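Local coordinates for glucose-1-phosphate thymidylyltransferase (Bacillus anthracis, PDB 4ECM), which catalyses the transfer of a thymidylyl group from dTTP to glucose-1-phosphate, giving dTDP-glucose and pyrophosphate, a step of dTDP-L-rhamnose biosynthesis, at residues V52-K66 against A253-N267. Residues are numbered along the deposited sequence; the frame is centred on the assembly and turned at random.
Sequences VGRYPMIYHAVYKLK and ANALARDINFGKQFN
Phe-262 lies between Tyr-55 and Tyr-63, where the C-terminal tail, 257-267, crosses the type II' turn 52-55 and helix 57-67. From its CB, which rests near Tyr-63 CD1, the ring enters between the two tyrosines, CG being anti to the carbonyl carbon (chi1 -63°). CD1 and CE1 lie along Tyr-63 in an offset stack, centroids 4.2 Å apart; CD2 and CE2 meet Tyr-55 on its other flank, planes inclined at 31°. The tip, CZ, points edge-on at the face of His-60, 3.6 Å from ND1. The backbone N of Phe-262 gives Tyr-55 OH an almost straight 2.8 Å hydrogen bond. Phe-266 extends the aromatic cluster: its edge is directed at Tyr-59, and its face receives the edge of Tyr-63. At the other end, Gly-53 N reaches Asn-254 OD1 (3.0 Å) from above the amide plane; Gln-251 NE2 of the second subunit shares that oxygen, while Asn-254 ND2 bonds Leu-250 O and Pro-51 O. A water accepts from Arg-54 N and donates to the carbonyls of Ala-257 and Ile-260. His-60 NE2 binds Val-52 O at 2.9 Å, fixing the ring that Phe-262 meets. The tail is thus held largely by aromatic packing, supplemented by the Phe-262, Gly-53 and water-mediated bonds.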
loop_
_atom_site.group_PDB
_atom_site.type_symbol
_atom_site.label_atom_id
_atom_site.label_comp_id
_atom_site.label_asym_id
_atom_site.label_seq_id
_atom_site.Cartn_x
_atom_site.Cartn_y
_atom_site.Cartn_z
ATOM N N VAL A 52 5.376 -11.836 16.668
ATOM C CA VAL A 52 6.201 -12.351 17.754
ATOM C C VAL A 52 5.192 -12.513 18.902
ATOM O O VAL A 52 4.870 -11.551 19.628
ATOM C CB VAL A 52 7.353 -11.442 18.131
ATOM C CG1 VAL A 52 8.014 -11.948 19.421
ATOM C CG2 VAL A 52 8.387 -11.367 16.954
ATOM N N GLY A 53 4.666 -13.720 19.052
ATOM C CA GLY A 53 3.604 -13.930 20.025
ATOM C C GLY A 53 2.342 -13.415 19.357
ATOM O O GLY A 53 2.129 -13.631 18.156
ATOM N N ARG A 54 1.508 -12.713 20.121
ATOM C CA ARG A 54 0.248 -12.207 19.588
ATOM C C ARG A 54 0.323 -10.745 19.150
ATOM O O ARG A 54 -0.705 -10.116 18.948
ATOM C CB ARG A 54 -0.920 -12.462 20.576
ATOM C CG ARG A 54 -0.844 -11.741 21.919
ATOM C CD ARG A 54 -1.946 -12.202 22.938
ATOM N NE ARG A 54 -1.987 -13.664 23.139
ATOM C CZ ARG A 54 -3.041 -14.455 22.913
ATOM N NH1 ARG A 54 -4.216 -13.952 22.536
ATOM N NH2 ARG A 54 -2.933 -15.769 23.116
ATOM N N TYR A 55 1.533 -10.222 18.958
ATOM C CA TYR A 55 1.717 -8.857 18.509
ATOM C C TYR A 55 2.759 -8.809 17.402
ATOM O O TYR A 55 3.595 -9.709 17.288
ATOM C CB TYR A 55 2.190 -7.955 19.654
ATOM C CG TYR A 55 1.279 -7.990 20.851
ATOM C CD1 TYR A 55 0.073 -7.308 20.846
ATOM C CD2 TYR A 55 1.606 -8.726 21.972
ATOM C CE1 TYR A 55 -0.771 -7.344 21.925
ATOM C CE2 TYR A 55 0.774 -8.763 23.053
ATOM C CZ TYR A 55 -0.419 -8.067 23.030
ATOM O OH TYR A 55 -1.262 -8.105 24.128
ATOM N N PRO A 56 2.704 -7.766 16.564
ATOM C CA PRO A 56 3.767 -7.537 15.598
ATOM C C PRO A 56 5.048 -7.287 16.370
ATOM O O PRO A 56 5.006 -6.673 17.427
ATOM C CB PRO A 56 3.348 -6.259 14.890
ATOM C CG PRO A 56 1.958 -6.070 15.191
ATOM C CD PRO A 56 1.621 -6.790 16.441
ATOM N N MET A 57 6.167 -7.752 15.844
ATOM C CA MET A 57 7.457 -7.644 16.512
ATOM C C MET A 57 7.739 -6.261 17.107
ATOM O O MET A 57 8.206 -6.160 18.229
ATOM C CB MET A 57 8.560 -8.013 15.517
ATOM C CG MET A 57 9.988 -8.002 16.061
ATOM S SD MET A 57 11.229 -8.355 14.777
ATOM C CE MET A 57 10.654 -9.930 14.068
ATOM N N ILE A 58 7.431 -5.205 16.361
ATOM C CA ILE A 58 7.764 -3.844 16.798
ATOM C C ILE A 58 7.006 -3.376 18.039
ATOM O O ILE A 58 7.485 -2.488 18.753
ATOM C CB ILE A 58 7.648 -2.831 15.620
ATOM C CG1 ILE A 58 8.418 -1.540 15.929
ATOM C CG2 ILE A 58 6.202 -2.578 15.236
ATOM C CD1 ILE A 58 8.539 -0.642 14.732
ATOM N N TYR A 59 5.839 -3.969 18.313
ATOM C CA TYR A 59 5.067 -3.589 19.499
ATOM C C TYR A 59 5.856 -3.832 20.774
ATOM O O TYR A 59 5.680 -3.115 21.745
ATOM C CB TYR A 59 3.751 -4.362 19.607
ATOM C CG TYR A 59 2.562 -3.792 18.862
ATOM C CD1 TYR A 59 2.718 -3.057 17.695
ATOM C CD2 TYR A 59 1.260 -4.075 19.285
ATOM C CE1 TYR A 59 1.613 -2.568 16.999
ATOM C CE2 TYR A 59 0.153 -3.595 18.592
ATOM C CZ TYR A 59 0.341 -2.847 17.448
ATOM O OH TYR A 59 -0.742 -2.362 16.769
ATOM N N HIS A 60 6.701 -4.851 20.775
ATOM C CA HIS A 60 7.480 -5.190 21.965
ATOM C C HIS A 60 8.407 -4.040 22.360
ATOM O O HIS A 60 8.472 -3.685 23.526
ATOM C CB HIS A 60 8.264 -6.496 21.775
ATOM C CG HIS A 60 7.388 -7.697 21.604
ATOM N ND1 HIS A 60 7.081 -8.548 22.642
ATOM C CD2 HIS A 60 6.703 -8.155 20.527
ATOM C CE1 HIS A 60 6.270 -9.499 22.206
ATOM N NE2 HIS A 60 6.014 -9.277 20.927
ATOM N N ALA A 61 9.073 -3.444 21.376
ATOM C CA ALA A 61 9.995 -2.345 21.622
ATOM C C ALA A 61 9.246 -1.113 22.125
ATOM O O ALA A 61 9.700 -0.415 23.054
ATOM C CB ALA A 61 10.781 -2.036 20.365
ATOM N N VAL A 62 8.086 -0.859 21.531
ATOM C CA VAL A 62 7.245 0.265 21.936
ATOM C C VAL A 62 6.828 0.096 23.416
ATOM O O VAL A 62 6.970 1.014 24.214
ATOM C CB VAL A 62 5.998 0.390 21.029
ATOM C CG1 VAL A 62 5.032 1.456 21.560
ATOM C CG2 VAL A 62 6.415 0.690 19.551
ATOM N N TYR A 63 6.358 -1.099 23.777
ATOM C CA TYR A 63 5.914 -1.357 25.137
ATOM C C TYR A 63 7.088 -1.232 26.128
ATOM O O TYR A 63 6.902 -0.711 27.222
ATOM C CB TYR A 63 5.268 -2.740 25.235
ATOM C CG TYR A 63 4.491 -2.986 26.532
ATOM C CD1 TYR A 63 3.167 -2.559 26.658
ATOM C CD2 TYR A 63 5.065 -3.658 27.608
ATOM C CE1 TYR A 63 2.447 -2.780 27.819
ATOM C CE2 TYR A 63 4.354 -3.882 28.783
ATOM C CZ TYR A 63 3.045 -3.442 28.879
ATOM O OH TYR A 63 2.314 -3.655 30.022
ATOM N N LYS A 64 8.284 -1.710 25.750
ATOM C CA LYS A 64 9.449 -1.588 26.626
ATOM C C LYS A 64 9.716 -0.130 26.988
ATOM O O LYS A 64 9.982 0.194 28.142
ATOM C CB LYS A 64 10.716 -2.154 25.976
ATOM C CG LYS A 64 10.789 -3.644 25.868
ATOM C CD LYS A 64 10.851 -4.336 27.238
ATOM C CE LYS A 64 10.886 -5.841 27.042
ATOM N NZ LYS A 64 10.673 -6.586 28.280
ATOM N N LEU A 65 9.671 0.739 25.985
ATOM C CA LEU A 65 9.914 2.163 26.194
ATOM C C LEU A 65 8.766 2.797 26.987
ATOM O O LEU A 65 8.985 3.529 27.958
ATOM C CB LEU A 65 10.135 2.868 24.855
ATOM C CG LEU A 65 11.414 2.468 24.107
ATOM C CD1 LEU A 65 11.378 2.910 22.644
ATOM C CD2 LEU A 65 12.673 3.005 24.831
ATOM N N LYS A 66 7.541 2.488 26.609
ATOM C CA LYS A 66 6.402 3.053 27.306
ATOM C C LYS A 66 6.437 2.718 28.803
ATOM O O LYS A 66 6.184 3.586 29.636
ATOM C CB LYS A 66 5.090 2.547 26.745
ATOM C CG LYS A 66 3.890 3.206 27.432
ATOM C CD LYS A 66 2.614 2.528 27.080
ATOM C CE LYS A 66 1.425 3.223 27.742
ATOM N NZ LYS A 66 0.158 2.508 27.434
ATOM N N ALA A 253 11.702 -16.625 19.437
ATOM C CA ALA A 253 11.096 -15.417 20.009
ATOM C C ALA A 253 9.586 -15.624 20.126
ATOM O O ALA A 253 8.983 -15.283 21.144
ATOM C CB ALA A 253 11.411 -14.191 19.137
ATOM N N ASN A 254 8.972 -16.187 19.083
ATOM C CA ASN A 254 7.543 -16.482 19.143
ATOM C C ASN A 254 7.161 -17.391 20.301
ATOM O O ASN A 254 6.184 -17.103 21.009
ATOM C CB ASN A 254 7.006 -17.074 17.830
ATOM C CG ASN A 254 6.597 -16.007 16.853
ATOM O OD1 ASN A 254 5.434 -15.616 16.831
ATOM N ND2 ASN A 254 7.548 -15.480 16.082
ATOM N N ALA A 255 7.920 -18.466 20.500
ATOM C CA ALA A 255 7.635 -19.402 21.584
ATOM C C ALA A 255 7.820 -18.701 22.931
ATOM O O ALA A 255 6.978 -18.814 23.810
ATOM C CB ALA A 255 8.527 -20.658 21.499
ATOM N N LEU A 256 8.922 -17.976 23.079
ATOM C CA LEU A 256 9.194 -17.254 24.319
ATOM C C LEU A 256 8.154 -16.189 24.655
ATOM O O LEU A 256 7.911 -15.909 25.826
ATOM C CB LEU A 256 10.570 -16.578 24.245
ATOM C CG LEU A 256 11.772 -17.531 24.358
ATOM C CD1 LEU A 256 13.125 -16.837 24.061
ATOM C CD2 LEU A 256 11.787 -18.163 25.757
ATOM N N ALA A 257 7.530 -15.632 23.616
ATOM C CA ALA A 257 6.599 -14.528 23.753
ATOM C C ALA A 257 5.145 -14.890 23.945
ATOM O O ALA A 257 4.329 -13.984 24.085
ATOM C CB ALA A 257 6.710 -13.611 22.501
ATOM N N ARG A 258 4.815 -16.180 23.989
ATOM C CA ARG A 258 3.408 -16.615 24.011
ATOM C C ARG A 258 2.503 -15.923 25.025
ATOM O O ARG A 258 1.402 -15.530 24.688
ATOM C CB ARG A 258 3.297 -18.131 24.236
ATOM C CG ARG A 258 1.858 -18.671 24.135
ATOM C CD ARG A 258 1.756 -20.107 24.670
ATOM N NE ARG A 258 1.942 -20.126 26.117
ATOM C CZ ARG A 258 2.126 -21.220 26.853
ATOM N NH1 ARG A 258 2.168 -22.414 26.290
ATOM N NH2 ARG A 258 2.301 -21.110 28.162
ATOM N N ASP A 259 2.958 -15.781 26.260
ATOM C CA ASP A 259 2.110 -15.209 27.310
ATOM C C ASP A 259 2.279 -13.721 27.534
ATOM O O ASP A 259 1.741 -13.172 28.498
ATOM C CB ASP A 259 2.330 -15.974 28.613
ATOM C CG ASP A 259 1.980 -17.450 28.481
ATOM O OD1 ASP A 259 1.043 -17.792 27.721
ATOM O OD2 ASP A 259 2.649 -18.272 29.133
ATOM N N ILE A 260 3.008 -13.051 26.653
ATOM C CA ILE A 260 3.181 -11.611 26.783
ATOM C C ILE A 260 1.863 -10.928 26.414
ATOM O O ILE A 260 1.322 -11.139 25.324
ATOM C CB ILE A 260 4.349 -11.087 25.930
ATOM C CG1 ILE A 260 5.687 -11.584 26.511
ATOM C CG2 ILE A 260 4.342 -9.546 25.882
ATOM C CD1 ILE A 260 6.879 -11.330 25.607
ATOM N N ASN A 261 1.375 -10.102 27.337
ATOM C CA ASN A 261 0.116 -9.381 27.190
ATOM C C ASN A 261 0.338 -7.885 27.415
ATOM O O ASN A 261 0.835 -7.480 28.471
ATOM C CB ASN A 261 -0.878 -9.906 28.232
ATOM C CG ASN A 261 -2.269 -9.311 28.086
ATOM O OD1 ASN A 261 -2.604 -8.684 27.072
ATOM N ND2 ASN A 261 -3.107 -9.536 29.099
ATOM N N PHE A 262 -0.040 -7.065 26.441
ATOM C CA PHE A 262 0.153 -5.629 26.562
ATOM C C PHE A 262 -1.118 -4.877 26.945
ATOM O O PHE A 262 -1.133 -3.643 26.954
ATOM C CB PHE A 262 0.738 -5.036 25.263
ATOM C CG PHE A 262 2.098 -5.560 24.907
ATOM C CD1 PHE A 262 3.059 -5.752 25.871
ATOM C CD2 PHE A 262 2.429 -5.813 23.593
ATOM C CE1 PHE A 262 4.313 -6.228 25.539
ATOM C CE2 PHE A 262 3.676 -6.283 23.252
ATOM C CZ PHE A 262 4.623 -6.484 24.230
ATOM N N GLY A 263 -2.186 -5.590 27.243
ATOM C CA GLY A 263 -3.418 -4.919 27.631
ATOM C C GLY A 263 -4.193 -4.372 26.450
ATOM O O GLY A 263 -3.738 -4.438 25.295
ATOM N N LYS A 264 -5.348 -3.787 26.752
ATOM C CA LYS A 264 -6.272 -3.330 25.716
ATOM C C LYS A 264 -5.806 -2.182 24.839
ATOM O O LYS A 264 -6.358 -2.011 23.759
ATOM C CB LYS A 264 -7.660 -3.022 26.290
ATOM C CG LYS A 264 -7.727 -1.864 27.252
ATOM C CD LYS A 264 -9.194 -1.498 27.526
ATOM C CE LYS A 264 -9.328 -0.369 28.545
ATOM N NZ LYS A 264 -10.754 0.050 28.727
ATOM N N GLN A 265 -4.817 -1.398 25.265
ATOM C CA GLN A 265 -4.323 -0.328 24.385
ATOM C C GLN A 265 -3.646 -0.883 23.122
ATOM O O GLN A 265 -3.706 -0.255 22.063
ATOM C CB GLN A 265 -3.368 0.634 25.098
ATOM C CG GLN A 265 -4.072 1.712 25.919
ATOM C CD GLN A 265 -3.126 2.822 26.326
ATOM O OE1 GLN A 265 -2.070 2.565 26.896
ATOM N NE2 GLN A 265 -3.504 4.068 26.042
ATOM N N PHE A 266 -3.020 -2.055 23.245
ATOM C CA PHE A 266 -2.315 -2.703 22.138
ATOM C C PHE A 266 -3.156 -3.792 21.463
ATOM O O PHE A 266 -2.720 -4.398 20.499
ATOM C CB PHE A 266 -1.007 -3.302 22.643
ATOM C CG PHE A 266 0.006 -2.272 23.105
ATOM C CD1 PHE A 266 1.166 -2.046 22.379
ATOM C CD2 PHE A 266 -0.205 -1.535 24.263
ATOM C CE1 PHE A 266 2.090 -1.114 22.803
ATOM C CE2 PHE A 266 0.709 -0.602 24.688
ATOM C CZ PHE A 266 1.855 -0.383 23.962
ATOM N N ASN A 267 -4.362 -4.015 21.987
ATOM C CA ASN A 267 -5.310 -5.034 21.490
ATOM C C ASN A 267 -4.802 -6.472 21.498
ATOM O O ASN A 267 -5.552 -7.385 21.863
ATOM C CB ASN A 267 -5.825 -4.671 20.100
ATOM C CG ASN A 267 -6.804 -3.530 20.139
ATOM O OD1 ASN A 267 -7.760 -3.553 20.920
ATOM N ND2 ASN A 267 -6.593 -2.528 19.283
HETATM O O HOH W 1 2.385 -12.331 22.979
HETATM O O HOH W 2 -0.122 -15.970 22.421
HETATM O O HOH W 3 -3.132 -2.621 18.071
HETATM O O HOH W 4 2.777 -6.239 30.916
#